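Local structure of Spermidine/putrescine ABC transporter, periplasmic binding protein (Treponema pallidum, 2V84) at residues F151-D165 and H199-Y212. The protein probably binds polyamines such as spermidine and putrescine, as the substrate-binding lipoprotein of an ABC transporter. Numbering follows the deposited sequence.
Sequences FSRKDLAYRMSMMDD and HWKPNLVKFDSDGY
One face of the Trp200 indole takes Phe151 CB in a CH-pi contact, 4.0 Å from CB to the centroid of the five-membered ring, while Ser152 CB lies at the indole edge, in plane. Met162 SD comes within 3.6 Å of Trp200 CE3, obliquely to the ring, a Met-aromatic contact, and the bend at chi3 (80°) brings the terminal methyl CE against the same CE3 and CZ3. Met162 CG sits over the centre of one face of the Phe151 ring and also touches both methyls of Leu204; the Phe207 ring meets Met162 CB obliquely. The Asn203 amide, its CG swung beside the backbone N (chi1 -60°), donates from ND2 to Phe151 O at 3.0 Å, nearly straight at 163° and close to the amide plane. A water accepts from the same ND2 and donates to His199 O, and Asn203 OD1 rests against Ala157 CB and Lys154 CG. Asn203 O takes Tyr158 N from above its carbonyl plane, at the type II turn 156-159. Farther along, backbone bonds from Val205 N to Met160 O (2.9 Å) and from Asp208 N to Met162 O (2.7 Å) join the two segments, Met162 pairing in parallel with Phe207, and Ser209 OG accepts from Asp164 N at 2.9 Å. Asp164 OD2 forms a salt bridge with Arg341, on helix 330-342. Strand 160-162 runs between 204-207 and 223-226, parallel to both, Ser161 bonding His225 through the backbone. Helix 166-176 packs on Met162 and Trp200, helix 330-342 on Phe207, and Asp165, a predicted spermidine ligand, N-caps helix 166-176 through Glu168 N.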
loop_
_atom_site.group_PDB
_atom_site.type_symbol
_atom_site.label_atom_id
_atom_site.label_comp_id
_atom_site.label_asym_id
_atom_site.label_seq_id
_atom_site.Cartn_x
_atom_site.Cartn_y
_atom_site.Cartn_z
ATOM N N PHE A 151 3.202 -3.012 20.409
ATOM C CA PHE A 151 4.637 -2.792 20.275
ATOM C C PHE A 151 5.324 -2.221 21.521
ATOM O O PHE A 151 6.548 -2.160 21.584
ATOM C CB PHE A 151 4.927 -1.986 18.994
ATOM C CG PHE A 151 4.564 -2.732 17.744
ATOM C CD1 PHE A 151 5.334 -3.819 17.336
ATOM C CD2 PHE A 151 3.446 -2.357 16.975
ATOM C CE1 PHE A 151 5.014 -4.536 16.186
ATOM C CE2 PHE A 151 3.111 -3.053 15.828
ATOM C CZ PHE A 151 3.894 -4.160 15.434
ATOM N N SER A 152 4.538 -1.854 22.532
ATOM C CA SER A 152 5.108 -1.411 23.794
ATOM C C SER A 152 5.228 -2.561 24.814
ATOM O O SER A 152 5.610 -2.332 25.964
ATOM C CB SER A 152 4.288 -0.252 24.353
ATOM O OG SER A 152 3.104 -0.774 24.900
ATOM N N ARG A 153 4.921 -3.788 24.382
ATOM C CA ARG A 153 4.992 -4.963 25.261
ATOM C C ARG A 153 6.419 -5.405 25.514
ATOM O O ARG A 153 7.047 -5.987 24.647
ATOM C CB ARG A 153 4.199 -6.128 24.678
ATOM C CG ARG A 153 2.728 -5.887 24.816
ATOM C CD ARG A 153 1.904 -7.088 24.548
ATOM N NE ARG A 153 2.229 -8.283 25.340
ATOM C CZ ARG A 153 1.483 -9.374 25.270
ATOM N NH1 ARG A 153 0.395 -9.355 24.512
ATOM N NH2 ARG A 153 1.779 -10.462 25.956
ATOM N N LYS A 154 6.906 -5.136 26.722
ATOM C CA LYS A 154 8.270 -5.499 27.130
ATOM C C LYS A 154 8.542 -7.000 27.209
ATOM O O LYS A 154 9.687 -7.416 27.008
ATOM C CB LYS A 154 8.683 -4.767 28.416
ATOM C CG LYS A 154 8.901 -3.265 28.154
ATOM C CD LYS A 154 9.737 -2.541 29.216
ATOM C CE LYS A 154 9.653 -1.020 28.995
ATOM N NZ LYS A 154 10.534 -0.197 29.887
ATOM N N ASP A 155 7.486 -7.786 27.449
ATOM C CA ASP A 155 7.543 -9.253 27.446
ATOM C C ASP A 155 7.769 -9.891 26.069
ATOM O O ASP A 155 8.108 -11.080 25.972
ATOM C CB ASP A 155 6.323 -9.862 28.161
ATOM C CG ASP A 155 5.004 -9.648 27.417
ATOM O OD1 ASP A 155 4.720 -8.538 26.925
ATOM O OD2 ASP A 155 4.212 -10.612 27.354
ATOM N N LEU A 156 7.610 -9.087 25.017
ATOM C CA LEU A 156 7.878 -9.501 23.635
ATOM C C LEU A 156 9.097 -8.789 23.043
ATOM O O LEU A 156 9.357 -8.883 21.843
ATOM C CB LEU A 156 6.631 -9.265 22.764
ATOM C CG LEU A 156 5.301 -9.851 23.272
ATOM C CD1 LEU A 156 4.143 -9.320 22.455
ATOM C CD2 LEU A 156 5.332 -11.368 23.228
ATOM N N ALA A 157 9.852 -8.090 23.890
ATOM C CA ALA A 157 11.004 -7.319 23.431
ATOM C C ALA A 157 12.001 -8.178 22.661
ATOM O O ALA A 157 12.296 -9.322 23.052
ATOM C CB ALA A 157 11.682 -6.611 24.592
ATOM N N TYR A 158 12.494 -7.619 21.553
ATOM C CA TYR A 158 13.423 -8.281 20.623
ATOM C C TYR A 158 12.811 -9.509 19.953
ATOM O O TYR A 158 13.513 -10.442 19.559
ATOM C CB TYR A 158 14.764 -8.613 21.309
ATOM C CG TYR A 158 15.221 -7.528 22.274
ATOM C CD1 TYR A 158 15.474 -6.217 21.828
ATOM C CD2 TYR A 158 15.371 -7.806 23.641
ATOM C CE1 TYR A 158 15.880 -5.220 22.720
ATOM C CE2 TYR A 158 15.776 -6.818 24.542
ATOM C CZ TYR A 158 16.032 -5.537 24.078
ATOM O OH TYR A 158 16.433 -4.573 24.986
ATOM N N ARG A 159 11.488 -9.514 19.840
ATOM C CA ARG A 159 10.786 -10.531 19.071
ATOM C C ARG A 159 9.708 -9.868 18.236
ATOM O O ARG A 159 8.753 -10.504 17.837
ATOM C CB ARG A 159 10.196 -11.623 19.985
ATOM C CG ARG A 159 11.245 -12.408 20.758
ATOM C CD ARG A 159 10.662 -13.692 21.358
ATOM N NE ARG A 159 9.741 -13.411 22.451
ATOM C CZ ARG A 159 8.772 -14.234 22.857
ATOM N NH1 ARG A 159 8.572 -15.398 22.248
ATOM N NH2 ARG A 159 7.988 -13.873 23.870
ATOM N N MET A 160 9.882 -8.572 17.979
ATOM C CA MET A 160 8.943 -7.787 17.179
ATOM C C MET A 160 9.685 -6.930 16.172
ATOM O O MET A 160 10.858 -6.599 16.371
ATOM C CB MET A 160 8.103 -6.892 18.099
ATOM C CG MET A 160 7.294 -7.697 19.134
ATOM S SD MET A 160 6.049 -6.694 19.984
ATOM C CE MET A 160 7.093 -5.657 21.010
ATOM N N SER A 161 9.003 -6.584 15.081
ATOM C CA SER A 161 9.483 -5.567 14.151
ATOM C C SER A 161 8.352 -4.630 13.759
ATOM O O SER A 161 7.157 -4.978 13.849
ATOM C CB SER A 161 10.092 -6.211 12.890
ATOM O OG SER A 161 9.101 -6.843 12.069
ATOM N N MET A 162 8.734 -3.411 13.361
ATOM C CA MET A 162 7.834 -2.515 12.700
ATOM C C MET A 162 8.402 -2.261 11.323
ATOM O O MET A 162 9.573 -2.579 11.053
ATOM C CB MET A 162 7.620 -1.212 13.504
ATOM C CG MET A 162 6.834 -1.449 14.821
ATOM S SD MET A 162 6.351 0.097 15.592
ATOM C CE MET A 162 4.922 0.491 14.609
ATOM N N MET A 163 7.589 -1.679 10.445
ATOM C CA MET A 163 8.007 -1.473 9.059
ATOM C C MET A 163 9.019 -0.345 8.913
ATOM O O MET A 163 8.985 0.623 9.679
ATOM C CB MET A 163 6.795 -1.232 8.160
ATOM C CG MET A 163 5.981 -2.488 7.906
ATOM S SD MET A 163 4.976 -2.363 6.407
ATOM C CE MET A 163 3.691 -1.269 6.957
ATOM N N ASP A 164 9.911 -0.483 7.924
ATOM C CA ASP A 164 10.957 0.488 7.647
ATOM C C ASP A 164 10.327 1.501 6.686
ATOM O O ASP A 164 10.726 1.648 5.519
ATOM C CB ASP A 164 12.164 -0.206 7.012
ATOM C CG ASP A 164 13.393 0.678 6.938
ATOM O OD1 ASP A 164 13.295 1.909 7.192
ATOM O OD2 ASP A 164 14.459 0.146 6.570
ATOM N N ASP A 165 9.286 2.157 7.180
ATOM C CA ASP A 165 8.579 3.139 6.405
ATOM C C ASP A 165 8.111 4.249 7.328
ATOM O O ASP A 165 7.359 3.998 8.283
ATOM C CB ASP A 165 7.369 2.530 5.682
ATOM C CG ASP A 165 6.690 3.540 4.761
ATOM O OD1 ASP A 165 7.125 3.708 3.595
ATOM O OD2 ASP A 165 5.746 4.219 5.200
ATOM N N HIS A 199 8.747 4.252 23.395
ATOM C CA HIS A 199 7.803 3.187 23.795
ATOM C C HIS A 199 7.791 1.942 22.916
ATOM O O HIS A 199 7.621 0.824 23.422
ATOM C CB HIS A 199 6.396 3.755 23.990
ATOM C CG HIS A 199 6.319 4.782 25.083
ATOM N ND1 HIS A 199 6.580 4.477 26.403
ATOM C CD2 HIS A 199 6.072 6.112 25.050
ATOM C CE1 HIS A 199 6.475 5.569 27.136
ATOM N NE2 HIS A 199 6.160 6.575 26.339
ATOM N N TRP A 200 7.994 2.121 21.612
ATOM C CA TRP A 200 7.942 1.003 20.671
ATOM C C TRP A 200 9.313 0.532 20.249
ATOM O O TRP A 200 9.613 -0.640 20.362
ATOM C CB TRP A 200 7.102 1.356 19.441
ATOM C CG TRP A 200 5.663 1.647 19.753
ATOM C CD1 TRP A 200 5.010 1.414 20.936
ATOM C CD2 TRP A 200 4.700 2.223 18.866
ATOM N NE1 TRP A 200 3.707 1.811 20.841
ATOM C CE2 TRP A 200 3.481 2.311 19.579
ATOM C CE3 TRP A 200 4.744 2.660 17.523
ATOM C CZ2 TRP A 200 2.307 2.813 19.001
ATOM C CZ3 TRP A 200 3.577 3.177 16.946
ATOM C CH2 TRP A 200 2.366 3.236 17.687
ATOM N N LYS A 201 10.142 1.447 19.752
ATOM C CA LYS A 201 11.493 1.108 19.290
ATOM C C LYS A 201 12.338 0.242 20.253
ATOM O O LYS A 201 13.036 -0.682 19.782
ATOM C CB LYS A 201 12.245 2.395 18.887
ATOM C CG LYS A 201 13.709 2.209 18.479
ATOM C CD LYS A 201 14.305 3.566 18.053
ATOM C CE LYS A 201 15.831 3.508 17.907
ATOM N NZ LYS A 201 16.386 4.836 17.501
ATOM N N PRO A 202 12.285 0.509 21.586
ATOM C CA PRO A 202 13.096 -0.292 22.512
ATOM C C PRO A 202 12.761 -1.787 22.524
ATOM O O PRO A 202 13.570 -2.591 22.980
ATOM C CB PRO A 202 12.748 0.305 23.885
ATOM C CG PRO A 202 12.292 1.643 23.607
ATOM C CD PRO A 202 11.536 1.541 22.326
ATOM N N ASN A 203 11.574 -2.143 22.044
ATOM C CA ASN A 203 11.127 -3.540 22.028
ATOM C C ASN A 203 11.327 -4.232 20.698
ATOM O O ASN A 203 11.038 -5.420 20.566
ATOM C CB ASN A 203 9.659 -3.625 22.425
ATOM C CG ASN A 203 9.410 -3.074 23.796
ATOM O OD1 ASN A 203 10.134 -3.380 24.734
ATOM N ND2 ASN A 203 8.404 -2.240 23.918
ATOM N N LEU A 204 11.820 -3.476 19.715
ATOM C CA LEU A 204 11.971 -3.964 18.338
ATOM C C LEU A 204 13.360 -4.514 18.055
ATOM O O LEU A 204 14.355 -3.895 18.431
ATOM C CB LEU A 204 11.716 -2.816 17.340
ATOM C CG LEU A 204 10.384 -2.067 17.414
ATOM C CD1 LEU A 204 10.327 -1.022 16.304
ATOM C CD2 LEU A 204 9.171 -2.985 17.322
ATOM N N VAL A 205 13.425 -5.631 17.328
ATOM C CA VAL A 205 14.695 -6.091 16.731
ATOM C C VAL A 205 15.213 -5.041 15.757
ATOM O O VAL A 205 16.397 -4.696 15.757
ATOM C CB VAL A 205 14.537 -7.468 15.998
ATOM C CG1 VAL A 205 15.802 -7.847 15.233
ATOM C CG2 VAL A 205 14.153 -8.564 16.981
ATOM N N LYS A 206 14.314 -4.525 14.919
ATOM C CA LYS A 206 14.659 -3.524 13.947
ATOM C C LYS A 206 13.398 -3.057 13.256
ATOM O O LYS A 206 12.301 -3.570 13.524
ATOM C CB LYS A 206 15.646 -4.081 12.908
ATOM C CG LYS A 206 15.121 -5.269 12.111
ATOM C CD LYS A 206 16.244 -5.907 11.312
ATOM C CE LYS A 206 15.693 -6.826 10.253
ATOM N NZ LYS A 206 16.706 -7.873 9.882
ATOM N N PHE A 207 13.568 -2.053 12.401
ATOM C CA PHE A 207 12.567 -1.687 11.423
ATOM C C PHE A 207 12.852 -2.493 10.184
ATOM O O PHE A 207 14.001 -2.572 9.753
ATOM C CB PHE A 207 12.644 -0.180 11.114
ATOM C CG PHE A 207 12.304 0.678 12.292
ATOM C CD1 PHE A 207 10.977 0.822 12.695
ATOM C CD2 PHE A 207 13.315 1.318 13.024
ATOM C CE1 PHE A 207 10.645 1.610 13.800
ATOM C CE2 PHE A 207 13.000 2.095 14.145
ATOM C CZ PHE A 207 11.651 2.237 14.531
ATOM N N ASP A 208 11.814 -3.078 9.597
ATOM C CA ASP A 208 11.996 -4.059 8.525
ATOM C C ASP A 208 10.772 -4.087 7.626
ATOM O O ASP A 208 9.674 -4.387 8.087
ATOM C CB ASP A 208 12.224 -5.436 9.182
ATOM C CG ASP A 208 12.755 -6.504 8.214
ATOM O OD1 ASP A 208 12.907 -6.257 7.009
ATOM O OD2 ASP A 208 12.980 -7.627 8.699
ATOM N N SER A 209 10.976 -3.780 6.343
ATOM C CA SER A 209 9.932 -3.877 5.329
ATOM C C SER A 209 10.123 -5.063 4.352
ATOM O O SER A 209 9.283 -5.259 3.473
ATOM C CB SER A 209 9.826 -2.578 4.540
ATOM O OG SER A 209 9.164 -1.560 5.287
ATOM N N ASP A 210 11.208 -5.822 4.477
ATOM C CA ASP A 210 11.472 -6.900 3.511
ATOM C C ASP A 210 11.784 -8.277 4.060
ATOM O O ASP A 210 11.673 -9.261 3.325
ATOM C CB ASP A 210 12.556 -6.505 2.502
ATOM C CG ASP A 210 13.633 -5.645 3.104
ATOM O OD1 ASP A 210 14.431 -6.164 3.901
ATOM O OD2 ASP A 210 13.681 -4.440 2.753
ATOM N N GLY A 211 12.195 -8.352 5.322
ATOM C CA GLY A 211 12.514 -9.636 5.948
ATOM C C GLY A 211 11.537 -10.076 7.017
ATOM O O GLY A 211 11.681 -11.175 7.568
ATOM N N TYR A 212 10.554 -9.231 7.320
ATOM C CA TYR A 212 9.660 -9.453 8.472
ATOM C C TYR A 212 8.773 -10.675 8.299
ATOM O O TYR A 212 8.466 -11.359 9.275
ATOM C CB TYR A 212 8.793 -8.205 8.752
ATOM C CG TYR A 212 7.805 -7.848 7.650
ATOM C CD1 TYR A 212 6.570 -8.507 7.541
ATOM C CD2 TYR A 212 8.085 -6.837 6.736
ATOM C CE1 TYR A 212 5.652 -8.185 6.516
ATOM C CE2 TYR A 212 7.168 -6.495 5.720
ATOM C CZ TYR A 212 5.960 -7.186 5.623
ATOM O OH TYR A 212 5.059 -6.859 4.620
HETATM O O HOH W 1 8.093 -0.166 26.059
HETATM O O HOH W 2 7.808 -5.322 10.369
HETATM O O HOH W 3 8.429 0.025 3.446
#